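Local coordinates for TLR1789 protein (Thermosynechococcus elongatus, PDB 2X8X) that probably helps insert or transport proteins at the cell outer membrane as an Omp85 family member, this piece being its N-terminal POTRA region, at residues Q148-L162 / G218-E232. Residues are numbered along the deposited sequence; the frame is centred on the assembly and turned at random.
Sequences QVAEGVVEQVTYRFL and GQNPRRVNLILNIKE. Unlike the reference sequence in segment 218-232: Asn220 (reference Asp), Arg223 (reference Lys).
Val157 and Leu226, Tyr159 and Leu228, Phe161 and Ile230 pair across two parallel strands, the edge strand 154-161 and the central strand 224-232 of a three-stranded POTRA sheet whose other edge is 208-217. Their hydrophobic side is the tight part. Val157 CG1 meets Leu226 CD2 at 4.0 Å, the two side chains running alongside each other, while helix 175-179 covers Tyr159 and Phe161 and strand 208-217 meets Leu226 and Leu228. Backbone bonds from Val153 to Leu162 stitch the strands together; Arg160 N to Leu228 O is nearly straight (175°). A beta bulge interrupts them, Glu155 being an extra residue between the Val154-Val224 and Val157-Leu226 pairs: Glu155 N bonds to Val224 O, but the buried Gln156 N finds no partner.

The other side, with Gln156, Thr158, Arg160, Asn225 and Asn229, is more polar and more open. There the extended Arg160 chain lies over Ile227, whose CG2 sits 3.4 Å above one face of the guanidinium, and Glu216 holds its NH2 in a salt bridge.

Toward the preceding POTRA domain the contact thins into loops and water. One water links Val149 O to Arg222 NH1, a second joins Gly152 N to Arg222 O, and a third ties Glu155 OE1 to Arg223 NH1. Val153 still packs here, its CG1 over one face of the Arg223 guanidinium. Glu155 reaches into the 218-223 turn, receiving Asn220 N on the syn lone pair of OE1 (3.1 Å) and Gln219 N on the syn side of OE2 (3.0 Å), 19° out of the carboxylate plane. Back on the polar face, chi1 of 180° swings the Asn225 amide away from its own N, and Thr158 OG1 donates a short 2.5 Å hydrogen bond to Asn225 OD1, in the carbonyl plane and on a lone pair of OD1.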
loop_
_atom_site.group_PDB
_atom_site.type_symbol
_atom_site.label_atom_id
_atom_site.label_comp_id
_atom_site.label_asym_id
_atom_site.label_seq_id
_atom_site.Cartn_x
_atom_site.Cartn_y
_atom_site.Cartn_z
ATOM N N GLN A 148 0.034 -6.364 4.174
ATOM C CA GLN A 148 1.194 -6.269 5.046
ATOM C C GLN A 148 1.457 -4.829 5.249
ATOM O O GLN A 148 1.292 -4.048 4.292
ATOM C CB GLN A 148 2.410 -6.845 4.336
ATOM C CG GLN A 148 2.236 -8.296 3.915
ATOM C CD GLN A 148 3.488 -8.825 3.171
ATOM O OE1 GLN A 148 3.373 -9.288 2.049
ATOM N NE2 GLN A 148 4.657 -8.646 3.740
ATOM N N VAL A 149 1.848 -4.440 6.465
ATOM C CA VAL A 149 2.457 -3.134 6.703
ATOM C C VAL A 149 3.883 -3.313 7.275
ATOM O O VAL A 149 4.206 -4.351 7.878
ATOM C CB VAL A 149 1.649 -2.308 7.643
ATOM C CG1 VAL A 149 0.246 -2.002 7.039
ATOM C CG2 VAL A 149 1.515 -3.084 8.920
ATOM N N ALA A 150 4.708 -2.312 7.009
ATOM C CA ALA A 150 5.995 -2.120 7.675
ATOM C C ALA A 150 5.866 -0.763 8.304
ATOM O O ALA A 150 5.879 0.240 7.602
ATOM C CB ALA A 150 7.085 -2.108 6.681
ATOM N N GLU A 151 5.759 -0.747 9.623
ATOM C CA GLU A 151 5.409 0.447 10.345
ATOM C C GLU A 151 6.642 1.292 10.665
ATOM O O GLU A 151 6.495 2.469 10.933
ATOM C CB GLU A 151 4.756 0.036 11.645
ATOM C CG GLU A 151 3.459 -0.749 11.378
ATOM C CD GLU A 151 2.553 -0.729 12.570
ATOM O OE1 GLU A 151 3.060 -0.572 13.701
ATOM O OE2 GLU A 151 1.347 -0.838 12.379
ATOM N N GLY A 152 7.835 0.696 10.621
ATOM C CA GLY A 152 9.081 1.430 10.958
ATOM C C GLY A 152 9.546 1.098 12.380
ATOM O O GLY A 152 9.859 1.977 13.172
ATOM N N VAL A 153 9.523 -0.178 12.739
ATOM C CA VAL A 153 9.998 -0.653 14.071
ATOM C C VAL A 153 11.529 -0.421 14.209
ATOM O O VAL A 153 12.319 -0.665 13.269
ATOM C CB VAL A 153 9.626 -2.182 14.319
ATOM C CG1 VAL A 153 10.157 -2.706 15.731
ATOM C CG2 VAL A 153 8.128 -2.396 14.246
ATOM N N VAL A 154 11.884 0.128 15.380
ATOM C CA VAL A 154 13.267 0.372 15.806
ATOM C C VAL A 154 13.822 -0.939 16.391
ATOM O O VAL A 154 13.390 -1.420 17.443
ATOM C CB VAL A 154 13.382 1.579 16.781
ATOM C CG1 VAL A 154 14.825 1.724 17.243
ATOM C CG2 VAL A 154 12.993 2.908 16.039
ATOM N N GLU A 155 14.719 -1.541 15.639
ATOM C CA GLU A 155 15.434 -2.760 16.025
ATOM C C GLU A 155 16.551 -2.373 17.040
ATOM O O GLU A 155 16.609 -2.908 18.157
ATOM C CB GLU A 155 16.001 -3.408 14.759
ATOM C CG GLU A 155 16.051 -4.908 14.803
ATOM C CD GLU A 155 16.637 -5.508 13.512
ATOM O OE1 GLU A 155 15.818 -5.953 12.653
ATOM O OE2 GLU A 155 17.904 -5.521 13.376
ATOM N N GLN A 156 17.419 -1.414 16.681
ATOM C CA GLN A 156 18.377 -0.895 17.649
ATOM C C GLN A 156 18.600 0.583 17.544
ATOM O O GLN A 156 18.156 1.259 16.597
ATOM C CB GLN A 156 19.760 -1.599 17.615
ATOM C CG GLN A 156 20.198 -2.024 16.236
ATOM C CD GLN A 156 21.498 -2.852 16.252
ATOM O OE1 GLN A 156 22.068 -3.127 17.304
ATOM N NE2 GLN A 156 21.959 -3.236 15.074
ATOM N N VAL A 157 19.269 1.096 18.549
ATOM C CA VAL A 157 19.702 2.492 18.487
ATOM C C VAL A 157 21.192 2.478 18.782
ATOM O O VAL A 157 21.606 1.962 19.827
ATOM C CB VAL A 157 18.971 3.399 19.521
ATOM C CG1 VAL A 157 19.479 4.882 19.460
ATOM C CG2 VAL A 157 17.476 3.311 19.320
ATOM N N THR A 158 21.963 3.116 17.874
ATOM C CA THR A 158 23.429 3.040 17.824
ATOM C C THR A 158 23.938 4.457 17.967
ATOM O O THR A 158 23.511 5.324 17.187
ATOM C CB THR A 158 23.916 2.555 16.394
ATOM O OG1 THR A 158 23.200 1.352 16.020
ATOM C CG2 THR A 158 25.514 2.368 16.305
ATOM N N TYR A 159 24.830 4.696 18.936
ATOM C CA TYR A 159 25.529 5.981 19.036
ATOM C C TYR A 159 26.867 5.952 18.292
ATOM O O TYR A 159 27.658 5.047 18.485
ATOM C CB TYR A 159 25.800 6.417 20.503
ATOM C CG TYR A 159 24.624 6.291 21.421
ATOM C CD1 TYR A 159 23.325 6.607 20.986
ATOM C CD2 TYR A 159 24.805 5.822 22.737
ATOM C CE1 TYR A 159 22.222 6.418 21.818
ATOM C CE2 TYR A 159 23.731 5.662 23.585
ATOM C CZ TYR A 159 22.442 5.953 23.126
ATOM O OH TYR A 159 21.380 5.808 23.974
ATOM N N ARG A 160 27.135 6.940 17.438
ATOM C CA ARG A 160 28.467 7.012 16.846
ATOM C C ARG A 160 29.086 8.387 17.201
ATOM O O ARG A 160 28.517 9.458 16.852
ATOM C CB ARG A 160 28.366 6.829 15.324
ATOM C CG ARG A 160 27.784 5.506 14.891
ATOM C CD ARG A 160 27.782 5.421 13.375
ATOM N NE ARG A 160 27.268 4.080 13.066
ATOM C CZ ARG A 160 26.691 3.740 11.931
ATOM N NH1 ARG A 160 26.560 4.620 10.952
ATOM N NH2 ARG A 160 26.226 2.520 11.779
ATOM N N PHE A 161 30.168 8.373 17.955
ATOM C CA PHE A 161 30.833 9.609 18.337
ATOM C C PHE A 161 31.844 10.076 17.299
ATOM O O PHE A 161 32.614 9.284 16.777
ATOM C CB PHE A 161 31.385 9.479 19.762
ATOM C CG PHE A 161 30.276 9.248 20.800
ATOM C CD1 PHE A 161 29.755 7.974 21.008
ATOM C CD2 PHE A 161 29.743 10.317 21.529
ATOM C CE1 PHE A 161 28.704 7.733 21.953
ATOM C CE2 PHE A 161 28.705 10.108 22.493
ATOM C CZ PHE A 161 28.183 8.826 22.684
ATOM N N LEU A 162 31.849 11.370 16.984
ATOM C CA LEU A 162 32.646 11.858 15.857
ATOM C C LEU A 162 33.337 13.116 16.253
ATOM O O LEU A 162 32.746 13.896 17.006
ATOM C CB LEU A 162 31.758 12.169 14.649
ATOM C CG LEU A 162 30.733 11.139 14.163
ATOM C CD1 LEU A 162 29.850 11.773 13.067
ATOM C CD2 LEU A 162 31.329 9.787 13.679
ATOM N N GLY A 218 17.375 -2.422 9.302
ATOM C CA GLY A 218 17.710 -3.513 10.248
ATOM C C GLY A 218 18.134 -4.862 9.605
ATOM O O GLY A 218 18.212 -5.055 8.374
ATOM N N GLN A 219 18.385 -5.826 10.481
ATOM C CA GLN A 219 18.482 -7.243 10.055
ATOM C C GLN A 219 17.212 -7.789 9.354
ATOM O O GLN A 219 17.287 -8.395 8.250
ATOM C CB GLN A 219 18.790 -8.047 11.303
ATOM C CG GLN A 219 20.139 -7.621 11.806
ATOM C CD GLN A 219 21.264 -8.079 10.828
ATOM O OE1 GLN A 219 21.082 -9.007 10.000
ATOM N NE2 GLN A 219 22.438 -7.459 10.965
ATOM N N ASN A 220 16.063 -7.570 10.007
ATOM C CA ASN A 220 14.787 -7.496 9.284
ATOM C C ASN A 220 14.787 -6.145 8.479
ATOM O O ASN A 220 14.705 -5.059 9.079
ATOM C CB ASN A 220 13.658 -7.532 10.293
ATOM C CG ASN A 220 12.291 -7.427 9.639
ATOM O OD1 ASN A 220 11.270 -7.694 10.290
ATOM N ND2 ASN A 220 12.261 -7.087 8.334
ATOM N N PRO A 221 14.908 -6.199 7.122
ATOM C CA PRO A 221 15.105 -5.008 6.290
ATOM C C PRO A 221 13.865 -4.070 6.247
ATOM O O PRO A 221 13.910 -3.005 5.654
ATOM C CB PRO A 221 15.381 -5.593 4.897
ATOM C CG PRO A 221 14.671 -6.912 4.904
ATOM C CD PRO A 221 14.860 -7.432 6.306
ATOM N N ARG A 222 12.790 -4.489 6.898
ATOM C CA ARG A 222 11.557 -3.726 7.028
ATOM C C ARG A 222 11.609 -2.890 8.304
ATOM O O ARG A 222 10.795 -1.973 8.517
ATOM C CB ARG A 222 10.401 -4.744 7.008
ATOM C CG ARG A 222 10.041 -4.923 5.573
ATOM C CD ARG A 222 9.865 -6.219 4.974
ATOM N NE ARG A 222 8.491 -6.568 4.961
ATOM C CZ ARG A 222 7.831 -7.399 4.148
ATOM N NH1 ARG A 222 6.601 -7.539 4.482
ATOM N NH2 ARG A 222 8.289 -8.110 3.078
ATOM N N ARG A 223 12.614 -3.179 9.135
ATOM C CA ARG A 223 12.846 -2.450 10.385
ATOM C C ARG A 223 14.054 -1.515 10.304
ATOM O O ARG A 223 14.791 -1.544 9.288
ATOM C CB ARG A 223 13.007 -3.447 11.496
ATOM C CG ARG A 223 11.737 -4.269 11.615
ATOM C CD ARG A 223 11.761 -5.106 12.843
ATOM N NE ARG A 223 10.389 -5.396 13.220
ATOM C CZ ARG A 223 10.007 -6.165 14.239
ATOM N NH1 ARG A 223 10.903 -6.770 15.017
ATOM N NH2 ARG A 223 8.707 -6.323 14.475
ATOM N N VAL A 224 14.276 -0.689 11.347
ATOM C CA VAL A 224 15.434 0.245 11.263
ATOM C C VAL A 224 16.383 0.207 12.423
ATOM O O VAL A 224 15.994 -0.074 13.576
ATOM C CB VAL A 224 15.022 1.761 11.064
ATOM C CG1 VAL A 224 14.634 1.989 9.632
ATOM C CG2 VAL A 224 13.937 2.077 11.983
ATOM N N ASN A 225 17.627 0.505 12.077
ATOM C CA ASN A 225 18.690 0.813 13.008
ATOM C C ASN A 225 18.781 2.365 13.093
ATOM O O ASN A 225 19.111 3.057 12.101
ATOM C CB ASN A 225 20.005 0.088 12.565
ATOM C CG ASN A 225 21.248 0.365 13.523
ATOM O OD1 ASN A 225 21.101 0.910 14.649
ATOM N ND2 ASN A 225 22.482 -0.010 13.047
ATOM N N LEU A 226 18.409 2.927 14.244
ATOM C CA LEU A 226 18.473 4.394 14.393
ATOM C C LEU A 226 19.913 4.823 14.813
ATOM O O LEU A 226 20.409 4.410 15.898
ATOM C CB LEU A 226 17.447 4.955 15.390
ATOM C CG LEU A 226 17.637 6.472 15.537
ATOM C CD1 LEU A 226 16.734 7.092 14.548
ATOM C CD2 LEU A 226 17.328 7.045 16.890
ATOM N N ILE A 227 20.544 5.664 13.998
ATOM C CA ILE A 227 21.948 6.038 14.264
ATOM C C ILE A 227 21.890 7.462 14.756
ATOM O O ILE A 227 21.237 8.302 14.112
ATOM C CB ILE A 227 22.829 6.066 12.986
ATOM C CG1 ILE A 227 22.664 4.817 12.084
ATOM C CG2 ILE A 227 24.284 6.347 13.331
ATOM C CD1 ILE A 227 22.922 3.522 12.718
ATOM N N LEU A 228 22.533 7.729 15.893
ATOM C CA LEU A 228 22.765 9.103 16.351
ATOM C C LEU A 228 24.250 9.415 16.119
ATOM O O LEU A 228 25.112 8.762 16.690
ATOM C CB LEU A 228 22.427 9.239 17.825
ATOM C CG LEU A 228 20.999 9.076 18.353
ATOM C CD1 LEU A 228 20.932 9.618 19.786
ATOM C CD2 LEU A 228 19.998 9.776 17.399
ATOM N N ASN A 229 24.556 10.414 15.274
ATOM C CA ASN A 229 25.902 10.805 14.981
ATOM C C ASN A 229 26.119 12.021 15.860
ATOM O O ASN A 229 25.448 13.076 15.667
ATOM C CB ASN A 229 26.015 11.191 13.509
ATOM C CG ASN A 229 25.970 9.961 12.584
ATOM O OD1 ASN A 229 26.781 9.101 12.721
ATOM N ND2 ASN A 229 24.958 9.857 11.729
ATOM N N ILE A 230 27.041 11.874 16.806
ATOM C CA ILE A 230 27.135 12.815 17.894
ATOM C C ILE A 230 28.491 13.403 17.962
ATOM O O ILE A 230 29.447 12.649 17.988
ATOM C CB ILE A 230 26.859 12.092 19.256
ATOM C CG1 ILE A 230 25.430 11.526 19.312
ATOM C CG2 ILE A 230 27.059 13.065 20.430
ATOM C CD1 ILE A 230 25.252 10.578 20.548
ATOM N N LYS A 231 28.573 14.746 17.999
ATOM C CA LYS A 231 29.816 15.471 18.246
ATOM C C LYS A 231 29.727 16.142 19.612
ATOM O O LYS A 231 28.931 17.058 19.783
ATOM C CB LYS A 231 30.108 16.482 17.119
ATOM C CG LYS A 231 30.173 15.869 15.689
ATOM C CD LYS A 231 30.522 16.840 14.541
ATOM C CE LYS A 231 29.875 16.267 13.240
ATOM N NZ LYS A 231 30.428 16.705 11.929
ATOM N N GLU A 232 30.511 15.642 20.581
ATOM C CA GLU A 232 30.564 16.132 21.964
ATOM C C GLU A 232 31.412 17.394 22.030
ATOM O O GLU A 232 32.309 17.558 21.206
ATOM C CB GLU A 232 31.172 15.088 22.902
ATOM C CG GLU A 232 30.321 13.814 23.027
ATOM C CD GLU A 232 30.866 12.833 24.063
ATOM O OE1 GLU A 232 31.623 11.911 23.686
ATOM O OE2 GLU A 232 30.534 12.994 25.258
HETATM O O HOH W 1 5.999 -6.189 7.225
HETATM O O HOH W 2 8.985 -2.005 10.474
HETATM O O HOH W 3 13.961 -7.594 14.132
HETATM O O HOH W 4 32.353 13.537 19.775
#